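Local coordinates for citrate synthase (Pyrobaculum aerophilum, PDB 2IBP), which probably catalyses the condensation of oxaloacetate with acetyl-CoA and water to give citrate and CoA, in the tricarboxylic acid cycle, at residues Arg86-Glu92 against Glu152-Lys157; Leu206-His211 against Arg298-Phe302; Ala218-Ala223 against Ala239-Leu244. All coordinates share one frame; numbering follows the deposited sequence.

The three contacts each join two helices, and no helix is used twice. Their centres lie 21 to 22 Å apart, and their nearest atoms about 7 or 8 Å apart, so none touches another. Along the chain, interaction 1 (helices 77-90 and 141-169) is complete before helix 198-210 opens interaction 2, whose second partner, helix 297-313, comes much later; helices 218-227 and 233-244 of interaction 3 fall between those two. Side chains from all three contacts reach helix 363-382, which therefore connects them through the interior. Interaction 1 is remote from the annotated sites, interaction 2 lies beside the predicted catalytic residues, and interaction 3 lies against the second subunit.

Interaction 1: Arg86-Glu92 against Glu152-Lys157; sequences RMKKYRE and EKLVAK
OE1 of E152 is gripped by two donors: NE of R86 at 2.8 Å, along a nearly straight N-H line (174°), and a water at 2.6 Å that also touches Y90 OH. The second carboxylate oxygen, E152 OE2, takes NH2 of R86 at 2.9 Å, so the guanidinium presents its NE side to both syn lone pairs. The two flat groups are nearly coplanar, which marks a two-bond, side-on salt bridge. The bend of the R86 chain at chi3 (-58°) turns the group onto the acid, and Y71 OH holds OE2 as well. With R86 cut back to an alanine, the E152 carboxylate is likely to lose its charged mate and keep just the Y71 hydroxyl and the water among the partners named here.

Next to this pair, the Y90 ring is covered on one face by K153: CG sits 3.6 Å from the ring centroid, nearly over the ring centre, a CH-pi contact, while the K153 amine continues to D124 and D126. The A156 methyl meets the Y90 CB at 3.7 Å and also lies by M87 O. M87 SD rests against the E152 backbone carbonyl oxygen, and its CE presses on V155 CG1 at 3.5 Å, tighter than usual. K157 bends its chain at chi4 to bring NZ within 2.8 Å of Y90 O, with a weak bond to E92 O and a salt bridge to E120. With segment axes 8.3 Å apart and crossing at -64°, this is a steeply crossed helix-helix packing in the mostly helical citrate synthase fold.

Interaction 2: Leu206-His211 against Arg298-Phe302; sequences LYLILH and RAKIF
F302 pushes its ring into a hollow on helix 198-210 walled by L206, Y207 and L210. Its CD1 touches two leucine methyls, 3.7 Å from CD2 of L206 and 3.8 Å from CD1 of L210, and the next atom, CE1, reaches CB of Y207. L206 and F302 run alongside each other, head to tail. The L206 CG stands opposite its backbone N (chi1 -176°), which brings both methyls against I301 and F302. I301 divides its branches between the two leucines: CG2 meets L206 CD1 at 3.8 Å and CD1 meets L210 CD2 at 3.9 Å.

The segment axes run antiparallel (173°) but 10.7 Å apart, so side chains span the gap. By the order of the citrate synthase fold, the later helix probably belongs to the small domain and the earlier one to the large domain, the active site lying in the cleft between.

At the far end, R298 lays its CD against L210 O, 3.1 Å away, and a water bridges that oxygen to NH1; D296 holds NH2. The side chain of R298 is about 4 Å from that of H289, predicted to be catalytic. Its neighbour H211 keeps its ring over the Y207 face, with ND1 donating to Y207 O at 2.9 Å.

Interaction 3: Ala218-Ala223 against Ala239-Leu244; sequences ASTFAA and AAIAAL
S219 is the residue most covered here, and it faces A240 and A243 across an antiparallel helix pair whose segment axes approach to 7.4 Å at 152°. Such a short spacing is possible because, apart from S219 and L244, every touching residue is an alanine. The pair lies at the subunit interface, consistent with the sandwich of antiparallel helices that joins the two halves of citrate synthase dimers: A242 O and A243 O accept hydrogen bonds from S231 and T229 of the second subunit, whose V225 packs on A222.

S219 meets the partner helix with its CB rather than its hydroxyl. The oxygen stands between the backbone N and the carbonyl carbon (chi1 57°), so OG turns to H249 and W375 and leaves the carbon facing the other helix. CB then reaches A240 O at 3.2 Å, and also lies 4.1 Å from CB of L244.

A243 sends its methyl over the backbone of the opposite helix, 3.7 Å from CA of S219. One turn further along, A222 CB approaches the same methyl at 4.1 Å, so the A243 methyl rests against both S219 and A222. A222 also comes within 3.8 Å of A239 O through its CB.

A240 completes the close approach: its CB meets A223 CB at 4.2 Å, and the backbones come so near that the two CA atoms of S219 and A240 are the closest across the pair. There A240 CA makes a bent CA-H...O contact with S219 O, 3.5 Å away, with an angle of 130° at the hydrogen.

Interaction 1: Arg86-Glu92 against Glu152-Lys157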
ATOM      1  N   ARG A  86      -5.374  -9.409 -26.666  1.00 10.34           N
ATOM      2  CA  ARG A  86      -4.892  -8.211 -25.999  1.00 10.15           C
ATOM      3  C   ARG A  86      -3.930  -8.612 -24.893  1.00 10.13           C
ATOM      4  O   ARG A  86      -2.841  -8.062 -24.776  1.00 11.60           O
ATOM      5  CB  ARG A  86      -6.041  -7.382 -25.400  1.00 11.45           C
ATOM      6  CG  ARG A  86      -6.942  -6.718 -26.435  1.00 13.52           C
ATOM      7  CD  ARG A  86      -7.864  -5.688 -25.781  1.00 15.44           C
ATOM      8  NE  ARG A  86      -8.729  -6.238 -24.738  1.00 10.87           N
ATOM      9  CZ  ARG A  86      -9.938  -6.735 -24.943  1.00 13.27           C
ATOM     10  NH1 ARG A  86     -10.403  -6.874 -26.190  1.00 15.64           N
ATOM     11  NH2 ARG A  86     -10.647  -7.180 -23.923  1.00 14.00           N
ATOM     12  N   MET A  87      -4.317  -9.623 -24.126  1.00 12.10           N
ATOM     13  CA  MET A  87      -3.479 -10.089 -23.019  1.00 11.73           C
ATOM     14  C   MET A  87      -2.131 -10.561 -23.558  1.00  8.05           C
ATOM     15  O   MET A  87      -1.100 -10.225 -23.015  1.00  9.89           O
ATOM     16  CB  MET A  87      -4.191 -11.195 -22.226  1.00 14.66           C
ATOM     17  CG  MET A  87      -5.522 -10.741 -21.649  1.00 18.68           C
ATOM     18  SD  MET A  87      -5.261  -9.588 -20.310  1.00 22.19           S
ATOM     19  CE  MET A  87      -4.946 -10.862 -19.088  1.00  9.98           C
ATOM     20  N   LYS A  88      -2.134 -11.293 -24.665  1.00  8.73           N
ATOM     21  CA  LYS A  88      -0.879 -11.753 -25.248  1.00  8.57           C
ATOM     22  C   LYS A  88       0.026 -10.585 -25.625  1.00  6.49           C
ATOM     23  O   LYS A  88       1.241 -10.644 -25.423  1.00 11.09           O
ATOM     24  CB  LYS A  88      -1.148 -12.661 -26.440  1.00 11.58           C
ATOM     25  CG  LYS A  88      -1.583 -14.029 -26.036  1.00 11.24           C
ATOM     26  CD  LYS A  88      -2.024 -14.865 -27.210  1.00 13.09           C
ATOM     27  CE  LYS A  88      -2.298 -16.275 -26.771  1.00 16.11           C
ATOM     28  NZ  LYS A  88      -2.681 -17.132 -27.916  1.00 19.15           N
ATOM     29  N   LYS A  89      -0.559  -9.544 -26.221  1.00 11.56           N
ATOM     30  CA  LYS A  89       0.176  -8.351 -26.610  1.00 10.62           C
ATOM     31  C   LYS A  89       0.736  -7.638 -25.369  1.00 10.38           C
ATOM     32  O   LYS A  89       1.826  -7.071 -25.408  1.00 13.47           O
ATOM     33  CB  LYS A  89      -0.745  -7.384 -27.355  1.00 15.67           C
ATOM     34  CG  LYS A  89      -0.052  -6.140 -27.880  1.00 29.95           C
ATOM     35  CD  LYS A  89      -1.027  -5.215 -28.615  1.00 34.85           C
ATOM     36  CE  LYS A  89      -2.087  -4.645 -27.669  1.00 46.09           C
ATOM     37  NZ  LYS A  89      -2.976  -3.653 -28.343  1.00 47.90           N
ATOM     38  N   TYR A  90      -0.012  -7.684 -24.278  1.00  9.28           N
ATOM     39  CA  TYR A  90       0.407  -6.995 -23.065  1.00 11.13           C
ATOM     40  C   TYR A  90       1.444  -7.716 -22.231  1.00 10.99           C
ATOM     41  O   TYR A  90       2.024  -7.112 -21.333  1.00  9.40           O
ATOM     42  CB  TYR A  90      -0.784  -6.737 -22.149  1.00 11.04           C
ATOM     43  CG  TYR A  90      -1.881  -5.908 -22.742  1.00  9.61           C
ATOM     44  CD1 TYR A  90      -1.598  -4.853 -23.590  1.00 11.69           C
ATOM     45  CD2 TYR A  90      -3.179  -6.069 -22.305  1.00  8.31           C
ATOM     46  CE1 TYR A  90      -2.625  -4.078 -24.106  1.00 15.17           C
ATOM     47  CE2 TYR A  90      -4.196  -5.286 -22.775  1.00 15.56           C
ATOM     48  CZ  TYR A  90      -3.916  -4.291 -23.666  1.00 18.25           C
ATOM     49  OH  TYR A  90      -4.953  -3.534 -24.145  1.00 21.70           O
ATOM     50  N   ARG A  91       1.688  -8.992 -22.497  1.00  7.76           N
ATOM     51  CA  ARG A  91       2.612  -9.758 -21.656  1.00  8.80           C
ATOM     52  C   ARG A  91       3.999  -9.166 -21.530  1.00  7.55           C
ATOM     53  O   ARG A  91       4.615  -9.248 -20.464  1.00  9.35           O
ATOM     54  CB  ARG A  91       2.759 -11.187 -22.167  1.00 11.39           C
ATOM     55  CG  ARG A  91       1.524 -11.994 -22.056  1.00 11.82           C
ATOM     56  CD  ARG A  91       1.759 -13.340 -22.684  1.00 13.37           C
ATOM     57  NE  ARG A  91       0.577 -14.179 -22.602  1.00 10.93           N
ATOM     58  CZ  ARG A  91       0.452 -15.350 -23.220  1.00 10.15           C
ATOM     59  NH1 ARG A  91       1.402 -15.776 -24.037  1.00 10.63           N
ATOM     60  NH2 ARG A  91      -0.644 -16.059 -23.063  1.00 11.24           N
ATOM     61  N   GLU A  92       4.544  -8.636 -22.613  1.00  9.00           N
ATOM     62  CA  GLU A  92       5.915  -8.141 -22.593  1.00  9.70           C
ATOM     63  C   GLU A  92       6.017  -6.873 -21.761  1.00  9.57           C
ATOM     64  O   GLU A  92       5.065  -6.092 -21.695  1.00 11.89           O
ATOM     65  CB  GLU A  92       6.429  -7.886 -24.004  1.00 13.30           C
ATOM     66  CG  GLU A  92       7.891  -7.484 -24.094  1.00 12.81           C
ATOM     67  CD  GLU A  92       8.857  -8.486 -23.479  1.00 16.45           C
ATOM     68  OE1 GLU A  92       9.461  -9.272 -24.239  1.00 20.09           O
ATOM     69  OE2 GLU A  92       8.984  -8.529 -22.238  1.00 12.10           O
ATOM     70  N   GLU A 152      -6.271  -5.092 -17.483  1.00  8.05           N
ATOM     71  CA  GLU A 152      -5.848  -6.224 -18.314  1.00  8.03           C
ATOM     72  C   GLU A 152      -4.319  -6.337 -18.395  1.00  5.67           C
ATOM     73  O   GLU A 152      -3.758  -7.418 -18.285  1.00  9.45           O
ATOM     74  CB  GLU A 152      -6.427  -6.095 -19.730  1.00  9.05           C
ATOM     75  CG  GLU A 152      -7.903  -6.264 -19.780  1.00 10.78           C
ATOM     76  CD  GLU A 152      -8.460  -6.234 -21.189  1.00 14.42           C
ATOM     77  OE1 GLU A 152      -7.680  -6.059 -22.159  1.00 16.35           O
ATOM     78  OE2 GLU A 152      -9.680  -6.442 -21.317  1.00 13.95           O
ATOM     79  N   LYS A 153      -3.645  -5.204 -18.522  1.00  5.91           N
ATOM     80  CA  LYS A 153      -2.200  -5.197 -18.616  1.00  9.48           C
ATOM     81  C   LYS A 153      -1.586  -5.750 -17.353  1.00  9.03           C
ATOM     82  O   LYS A 153      -0.621  -6.500 -17.404  1.00  8.66           O
ATOM     83  CB  LYS A 153      -1.666  -3.806 -18.867  1.00 10.96           C
ATOM     84  CG  LYS A 153      -1.919  -3.305 -20.258  1.00 12.24           C
ATOM     85  CD  LYS A 153      -1.478  -1.884 -20.359  1.00 12.16           C
ATOM     86  CE  LYS A 153      -1.748  -1.291 -21.698  1.00 20.29           C
ATOM     87  NZ  LYS A 153      -1.376   0.154 -21.638  1.00 17.52           N
ATOM     88  N   LEU A 154      -2.110  -5.334 -16.205  1.00  7.86           N
ATOM     89  CA  LEU A 154      -1.580  -5.833 -14.925  1.00  8.32           C
ATOM     90  C   LEU A 154      -1.728  -7.364 -14.787  1.00 10.37           C
ATOM     91  O   LEU A 154      -0.819  -8.060 -14.332  1.00  8.58           O
ATOM     92  CB  LEU A 154      -2.288  -5.107 -13.779  1.00  7.86           C
ATOM     93  CG  LEU A 154      -1.696  -3.716 -13.528  1.00  8.59           C
ATOM     94  CD1 LEU A 154      -2.669  -2.753 -12.880  1.00  9.06           C
ATOM     95  CD2 LEU A 154      -0.394  -3.794 -12.722  1.00  9.24           C
ATOM     96  N   VAL A 155      -2.869  -7.879 -15.206  1.00  7.78           N
ATOM     97  CA  VAL A 155      -3.111  -9.315 -15.145  1.00  6.63           C
ATOM     98  C   VAL A 155      -2.155 -10.025 -16.128  1.00  8.43           C
ATOM     99  O   VAL A 155      -1.562 -11.057 -15.817  1.00  8.48           O
ATOM    100  CB  VAL A 155      -4.572  -9.607 -15.488  1.00  7.92           C
ATOM    101  CG1 VAL A 155      -4.811 -11.126 -15.607  1.00  8.66           C
ATOM    102  CG2 VAL A 155      -5.482  -8.979 -14.442  1.00  8.86           C
ATOM    103  N   ALA A 156      -1.987  -9.446 -17.310  1.00  5.67           N
ATOM    104  CA  ALA A 156      -1.130 -10.055 -18.328  1.00  8.05           C
ATOM    105  C   ALA A 156       0.350 -10.052 -18.014  1.00  7.89           C
ATOM    106  O   ALA A 156       1.071 -10.971 -18.396  1.00  9.15           O
ATOM    107  CB  ALA A 156      -1.369  -9.369 -19.681  1.00  6.38           C
ATOM    108  N   LYS A 157       0.805  -8.999 -17.337  1.00  6.60           N
ATOM    109  CA  LYS A 157       2.216  -8.788 -17.112  1.00  5.35           C
ATOM    110  C   LYS A 157       2.768  -9.482 -15.884  1.00  4.21           C
ATOM    111  O   LYS A 157       3.974  -9.734 -15.822  1.00  7.04           O
ATOM    112  CB  LYS A 157       2.505  -7.292 -17.025  1.00  6.27           C
ATOM    113  CG  LYS A 157       2.239  -6.576 -18.333  1.00  8.15           C
ATOM    114  CD  LYS A 157       2.288  -5.082 -18.191  1.00  8.78           C
ATOM    115  CE  LYS A 157       1.885  -4.431 -19.506  1.00 11.87           C
ATOM    116  NZ  LYS A 157       2.907  -4.597 -20.556  1.00  9.56           N
TER
HETATM  117  O   HOH W   1      -7.507  -3.722 -23.174  1.00 21.85           O

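Interaction 2: Leu206-His211 against Arg298-Phe302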
ATOM      1  N   LEU A 206      -5.090 -24.001 -13.116  1.00  5.69           N
ATOM      2  CA  LEU A 206      -6.021 -24.291 -12.038  1.00  5.99           C
ATOM      3  C   LEU A 206      -5.703 -23.440 -10.821  1.00  8.12           C
ATOM      4  O   LEU A 206      -6.584 -22.828 -10.229  1.00  8.32           O
ATOM      5  CB  LEU A 206      -5.972 -25.771 -11.666  1.00  8.01           C
ATOM      6  CG  LEU A 206      -6.967 -26.210 -10.605  1.00 10.09           C
ATOM      7  CD1 LEU A 206      -8.410 -25.904 -11.040  1.00 14.21           C
ATOM      8  CD2 LEU A 206      -6.760 -27.723 -10.342  1.00 10.14           C
ATOM      9  N   TYR A 207      -4.429 -23.392 -10.448  1.00  5.85           N
ATOM     10  CA  TYR A 207      -4.032 -22.595  -9.296  1.00  5.58           C
ATOM     11  C   TYR A 207      -4.452 -21.136  -9.496  1.00  6.99           C
ATOM     12  O   TYR A 207      -4.998 -20.503  -8.593  1.00  6.73           O
ATOM     13  CB  TYR A 207      -2.527 -22.671  -9.088  1.00  8.11           C
ATOM     14  CG  TYR A 207      -2.078 -21.854  -7.895  1.00  7.29           C
ATOM     15  CD1 TYR A 207      -1.954 -22.432  -6.634  1.00 10.61           C
ATOM     16  CD2 TYR A 207      -1.865 -20.492  -8.014  1.00  9.05           C
ATOM     17  CE1 TYR A 207      -1.593 -21.668  -5.546  1.00  9.37           C
ATOM     18  CE2 TYR A 207      -1.520 -19.735  -6.933  1.00  9.61           C
ATOM     19  CZ  TYR A 207      -1.395 -20.323  -5.709  1.00 11.06           C
ATOM     20  OH  TYR A 207      -1.059 -19.547  -4.633  1.00 18.62           O
ATOM     21  N   LEU A 208      -4.237 -20.631 -10.704  1.00  6.20           N
ATOM     22  CA  LEU A 208      -4.562 -19.242 -10.990  1.00  6.55           C
ATOM     23  C   LEU A 208      -6.063 -19.019 -10.862  1.00  6.17           C
ATOM     24  O   LEU A 208      -6.507 -18.012 -10.332  1.00  7.58           O
ATOM     25  CB  LEU A 208      -4.049 -18.814 -12.361  1.00  4.95           C
ATOM     26  CG  LEU A 208      -2.545 -18.765 -12.573  1.00  6.83           C
ATOM     27  CD1 LEU A 208      -2.231 -18.405 -13.999  1.00 10.66           C
ATOM     28  CD2 LEU A 208      -1.827 -17.831 -11.618  1.00  9.61           C
ATOM     29  N   ILE A 209      -6.857 -19.938 -11.395  1.00  5.25           N
ATOM     30  CA  ILE A 209      -8.297 -19.813 -11.241  1.00  5.90           C
ATOM     31  C   ILE A 209      -8.679 -19.820  -9.767  1.00  5.65           C
ATOM     32  O   ILE A 209      -9.431 -18.982  -9.291  1.00  7.86           O
ATOM     33  CB  ILE A 209      -9.023 -21.003 -11.911  1.00  6.40           C
ATOM     34  CG1 ILE A 209      -8.847 -20.911 -13.428  1.00  7.51           C
ATOM     35  CG2 ILE A 209     -10.498 -21.042 -11.494  1.00  6.14           C
ATOM     36  CD1 ILE A 209      -9.353 -22.124 -14.187  1.00  9.90           C
ATOM     37  N   LEU A 210      -8.125 -20.770  -9.029  1.00  3.42           N
ATOM     38  CA  LEU A 210      -8.554 -20.991  -7.659  1.00  6.31           C
ATOM     39  C   LEU A 210      -8.227 -19.876  -6.704  1.00  7.07           C
ATOM     40  O   LEU A 210      -8.905 -19.741  -5.706  1.00  7.35           O
ATOM     41  CB  LEU A 210      -8.006 -22.294  -7.101  1.00  6.12           C
ATOM     42  CG  LEU A 210      -8.539 -23.580  -7.747  1.00  4.87           C
ATOM     43  CD1 LEU A 210      -7.788 -24.749  -7.102  1.00  6.30           C
ATOM     44  CD2 LEU A 210     -10.052 -23.726  -7.625  1.00  8.76           C
ATOM     45  N   HIS A 211      -7.205 -19.084  -7.003  1.00  6.84           N
ATOM     46  CA  HIS A 211      -6.797 -18.025  -6.085  1.00  7.31           C
ATOM     47  C   HIS A 211      -7.089 -16.632  -6.597  1.00  7.16           C
ATOM     48  O   HIS A 211      -6.660 -15.651  -5.992  1.00  7.73           O
ATOM     49  CB  HIS A 211      -5.308 -18.196  -5.772  1.00  7.58           C
ATOM     50  CG  HIS A 211      -5.011 -19.484  -5.059  1.00  8.79           C
ATOM     51  ND1 HIS A 211      -4.959 -20.695  -5.715  1.00 11.70           N
ATOM     52  CD2 HIS A 211      -4.820 -19.757  -3.743  1.00  9.94           C
ATOM     53  CE1 HIS A 211      -4.774 -21.665  -4.830  1.00  9.18           C
ATOM     54  NE2 HIS A 211      -4.666 -21.119  -3.628  1.00 10.43           N
ATOM     55  N   ARG A 298     -11.482 -24.970  -2.765  1.00  8.42           N
ATOM     56  CA  ARG A 298     -10.306 -24.832  -3.581  1.00  9.57           C
ATOM     57  C   ARG A 298      -9.352 -25.967  -3.250  1.00  9.38           C
ATOM     58  O   ARG A 298      -8.638 -26.466  -4.122  1.00 10.63           O
ATOM     59  CB  ARG A 298      -9.635 -23.500  -3.308  1.00  7.82           C
ATOM     60  CG  ARG A 298     -10.514 -22.295  -3.596  1.00  7.64           C
ATOM     61  CD  ARG A 298      -9.892 -21.043  -3.063  1.00  8.49           C
ATOM     62  NE  ARG A 298      -9.720 -21.145  -1.622  1.00  7.67           N
ATOM     63  CZ  ARG A 298      -9.042 -20.272  -0.897  1.00 10.47           C
ATOM     64  NH1 ARG A 298      -8.498 -19.206  -1.470  1.00 10.08           N
ATOM     65  NH2 ARG A 298      -8.877 -20.491   0.394  1.00 10.51           N
ATOM     66  N   ALA A 299      -9.340 -26.365  -1.981  1.00 10.22           N
ATOM     67  CA  ALA A 299      -8.437 -27.436  -1.536  1.00 10.07           C
ATOM     68  C   ALA A 299      -8.843 -28.781  -2.125  1.00 11.23           C
ATOM     69  O   ALA A 299      -7.989 -29.553  -2.579  1.00 10.79           O
ATOM     70  CB  ALA A 299      -8.406 -27.501  -0.004  1.00  9.74           C
ATOM     71  N   LYS A 300     -10.146 -29.028  -2.161  1.00 10.88           N
ATOM     72  CA  LYS A 300     -10.689 -30.287  -2.687  1.00 11.26           C
ATOM     73  C   LYS A 300     -10.280 -30.454  -4.151  1.00 11.12           C
ATOM     74  O   LYS A 300      -9.795 -31.504  -4.576  1.00 13.21           O
ATOM     75  CB  LYS A 300     -12.205 -30.305  -2.541  1.00 15.56           C
ATOM     76  CG  LYS A 300     -12.838 -31.626  -2.931  1.00 26.89           C
ATOM     77  CD  LYS A 300     -14.282 -31.733  -2.446  1.00 39.40           C
ATOM     78  CE  LYS A 300     -14.369 -31.795  -0.916  1.00 45.95           C
ATOM     79  NZ  LYS A 300     -15.779 -31.810  -0.408  1.00 41.34           N
ATOM     80  N   ILE A 301     -10.424 -29.370  -4.901  1.00 11.47           N
ATOM     81  CA  ILE A 301     -10.088 -29.371  -6.301  1.00  8.14           C
ATOM     82  C   ILE A 301      -8.592 -29.499  -6.522  1.00  6.97           C
ATOM     83  O   ILE A 301      -8.139 -30.273  -7.370  1.00  9.78           O
ATOM     84  CB  ILE A 301     -10.578 -28.074  -6.977  1.00  8.09           C
ATOM     85  CG1 ILE A 301     -12.101 -27.961  -6.868  1.00 10.29           C
ATOM     86  CG2 ILE A 301     -10.142 -28.011  -8.430  1.00 11.34           C
ATOM     87  CD1 ILE A 301     -12.649 -26.590  -7.225  1.00 13.05           C
ATOM     88  N   PHE A 302      -7.804 -28.737  -5.773  1.00  6.84           N
ATOM     89  CA  PHE A 302      -6.372 -28.770  -5.998  1.00  7.30           C
ATOM     90  C   PHE A 302      -5.744 -30.087  -5.541  1.00  9.31           C
ATOM     91  O   PHE A 302      -4.772 -30.549  -6.131  1.00 10.83           O
ATOM     92  CB  PHE A 302      -5.660 -27.554  -5.435  1.00  9.47           C
ATOM     93  CG  PHE A 302      -4.451 -27.188  -6.225  1.00  8.68           C
ATOM     94  CD1 PHE A 302      -4.585 -26.678  -7.506  1.00 10.67           C
ATOM     95  CD2 PHE A 302      -3.191 -27.423  -5.742  1.00 10.35           C
ATOM     96  CE1 PHE A 302      -3.490 -26.387  -8.268  1.00 10.67           C
ATOM     97  CE2 PHE A 302      -2.091 -27.101  -6.486  1.00 11.06           C
ATOM     98  CZ  PHE A 302      -2.242 -26.578  -7.761  1.00 13.34           C
TER
HETATM   99  O   HOH W   2      -9.478 -17.746  -3.953  1.00  9.80           O

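Interaction 3: Ala218-Ala223 against Ala239-Leu244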
ATOM      1  N   ALA A 218      -5.942  -8.390   3.508  1.00  9.25           N
ATOM      2  CA  ALA A 218      -5.154  -7.177   3.650  1.00 10.04           C
ATOM      3  C   ALA A 218      -4.584  -6.648   2.340  1.00  9.49           C
ATOM      4  O   ALA A 218      -4.527  -5.436   2.140  1.00  9.69           O
ATOM      5  CB  ALA A 218      -4.044  -7.377   4.684  1.00 11.39           C
ATOM      6  N   SER A 219      -4.219  -7.533   1.412  1.00  6.29           N
ATOM      7  CA  SER A 219      -3.642  -7.078   0.152  1.00  5.66           C
ATOM      8  C   SER A 219      -4.715  -6.360  -0.681  1.00  6.43           C
ATOM      9  O   SER A 219      -4.513  -5.263  -1.200  1.00  7.99           O
ATOM     10  CB  SER A 219      -3.017  -8.236  -0.618  1.00 10.87           C
ATOM     11  OG  SER A 219      -3.958  -9.249  -0.849  1.00  9.19           O
ATOM     12  N   THR A 220      -5.891  -6.963  -0.754  1.00  6.36           N
ATOM     13  CA  THR A 220      -7.013  -6.347  -1.466  1.00  5.96           C
ATOM     14  C   THR A 220      -7.422  -5.030  -0.788  1.00  7.12           C
ATOM     15  O   THR A 220      -7.739  -4.050  -1.449  1.00  9.05           O
ATOM     16  CB  THR A 220      -8.172  -7.318  -1.546  1.00  8.99           C
ATOM     17  OG1 THR A 220      -7.712  -8.523  -2.177  1.00  8.89           O
ATOM     18  CG2 THR A 220      -9.336  -6.753  -2.324  1.00  9.55           C
ATOM     19  N   PHE A 221      -7.354  -5.008   0.539  1.00  7.55           N
ATOM     20  CA  PHE A 221      -7.656  -3.787   1.276  1.00  7.61           C
ATOM     21  C   PHE A 221      -6.638  -2.696   0.983  1.00  8.90           C
ATOM     22  O   PHE A 221      -7.018  -1.530   0.765  1.00  7.63           O
ATOM     23  CB  PHE A 221      -7.730  -4.088   2.765  1.00  6.84           C
ATOM     24  CG  PHE A 221      -8.236  -2.952   3.595  1.00  7.66           C
ATOM     25  CD1 PHE A 221      -9.284  -2.167   3.157  1.00  9.13           C
ATOM     26  CD2 PHE A 221      -7.793  -2.801   4.900  1.00 12.81           C
ATOM     27  CE1 PHE A 221      -9.784  -1.170   3.943  1.00 11.03           C
ATOM     28  CE2 PHE A 221      -8.308  -1.802   5.699  1.00 14.41           C
ATOM     29  CZ  PHE A 221      -9.308  -1.003   5.215  1.00 10.61           C
ATOM     30  N   ALA A 222      -5.351  -3.067   0.959  1.00  7.17           N
ATOM     31  CA  ALA A 222      -4.272  -2.117   0.651  1.00  8.48           C
ATOM     32  C   ALA A 222      -4.535  -1.477  -0.711  1.00  6.94           C
ATOM     33  O   ALA A 222      -4.392  -0.267  -0.876  1.00  7.97           O
ATOM     34  CB  ALA A 222      -2.920  -2.795   0.644  1.00  8.46           C
ATOM     35  N   ALA A 223      -4.923  -2.293  -1.684  1.00  6.20           N
ATOM     36  CA  ALA A 223      -5.255  -1.783  -3.018  1.00  6.02           C
ATOM     37  C   ALA A 223      -6.406  -0.777  -2.931  1.00  5.69           C
ATOM     38  O   ALA A 223      -6.379   0.254  -3.624  1.00  8.36           O
ATOM     39  CB  ALA A 223      -5.629  -2.934  -3.940  1.00  7.36           C
ATOM     40  N   ALA A 239       1.033  -1.743  -3.968  1.00  5.46           N
ATOM     41  CA  ALA A 239       0.679  -1.727  -2.548  1.00  8.32           C
ATOM     42  C   ALA A 239       0.085  -3.062  -2.099  1.00  8.36           C
ATOM     43  O   ALA A 239       0.394  -3.541  -1.032  1.00  6.55           O
ATOM     44  CB  ALA A 239      -0.290  -0.579  -2.231  1.00  7.81           C
ATOM     45  N   ALA A 240      -0.787  -3.650  -2.917  1.00  5.80           N
ATOM     46  CA  ALA A 240      -1.350  -4.966  -2.615  1.00  5.59           C
ATOM     47  C   ALA A 240      -0.230  -6.002  -2.442  1.00  5.03           C
ATOM     48  O   ALA A 240      -0.245  -6.800  -1.503  1.00  6.49           O
ATOM     49  CB  ALA A 240      -2.281  -5.392  -3.726  1.00  5.72           C
ATOM     50  N   ILE A 241       0.750  -5.956  -3.342  1.00  5.95           N
ATOM     51  CA  ILE A 241       1.931  -6.836  -3.284  1.00  4.46           C
ATOM     52  C   ILE A 241       2.720  -6.600  -2.007  1.00  5.39           C
ATOM     53  O   ILE A 241       3.179  -7.539  -1.372  1.00  7.97           O
ATOM     54  CB  ILE A 241       2.793  -6.645  -4.531  1.00  7.29           C
ATOM     55  CG1 ILE A 241       2.024  -7.146  -5.758  1.00  7.18           C
ATOM     56  CG2 ILE A 241       4.143  -7.360  -4.403  1.00  8.48           C
ATOM     57  CD1 ILE A 241       2.649  -6.741  -7.091  1.00  9.15           C
ATOM     58  N   ALA A 242       2.895  -5.332  -1.655  1.00  6.79           N
ATOM     59  CA  ALA A 242       3.594  -4.980  -0.412  1.00  5.70           C
ATOM     60  C   ALA A 242       2.920  -5.662   0.770  1.00  7.69           C
ATOM     61  O   ALA A 242       3.572  -6.214   1.658  1.00  7.73           O
ATOM     62  CB  ALA A 242       3.591  -3.472  -0.239  1.00  6.40           C
ATOM     63  N   ALA A 243       1.601  -5.649   0.795  1.00  6.99           N
ATOM     64  CA  ALA A 243       0.889  -6.280   1.902  1.00  6.10           C
ATOM     65  C   ALA A 243       1.011  -7.795   1.819  1.00  6.06           C
ATOM     66  O   ALA A 243       1.195  -8.481   2.830  1.00  9.03           O
ATOM     67  CB  ALA A 243      -0.592  -5.866   1.893  1.00  7.62           C
ATOM     68  N   LEU A 244       0.856  -8.319   0.610  1.00  6.87           N
ATOM     69  CA  LEU A 244       0.886  -9.757   0.384  1.00  8.39           C
ATOM     70  C   LEU A 244       2.193 -10.394   0.863  1.00  7.25           C
ATOM     71  O   LEU A 244       2.226 -11.552   1.251  1.00 10.03           O
ATOM     72  CB  LEU A 244       0.693 -10.029  -1.104  1.00  9.61           C
ATOM     73  CG  LEU A 244       0.748 -11.494  -1.494  1.00  8.74           C
ATOM     74  CD1 LEU A 244      -0.351 -12.235  -0.791  1.00 13.19           C
ATOM     75  CD2 LEU A 244       0.601 -11.636  -2.997  1.00  9.69           C
TER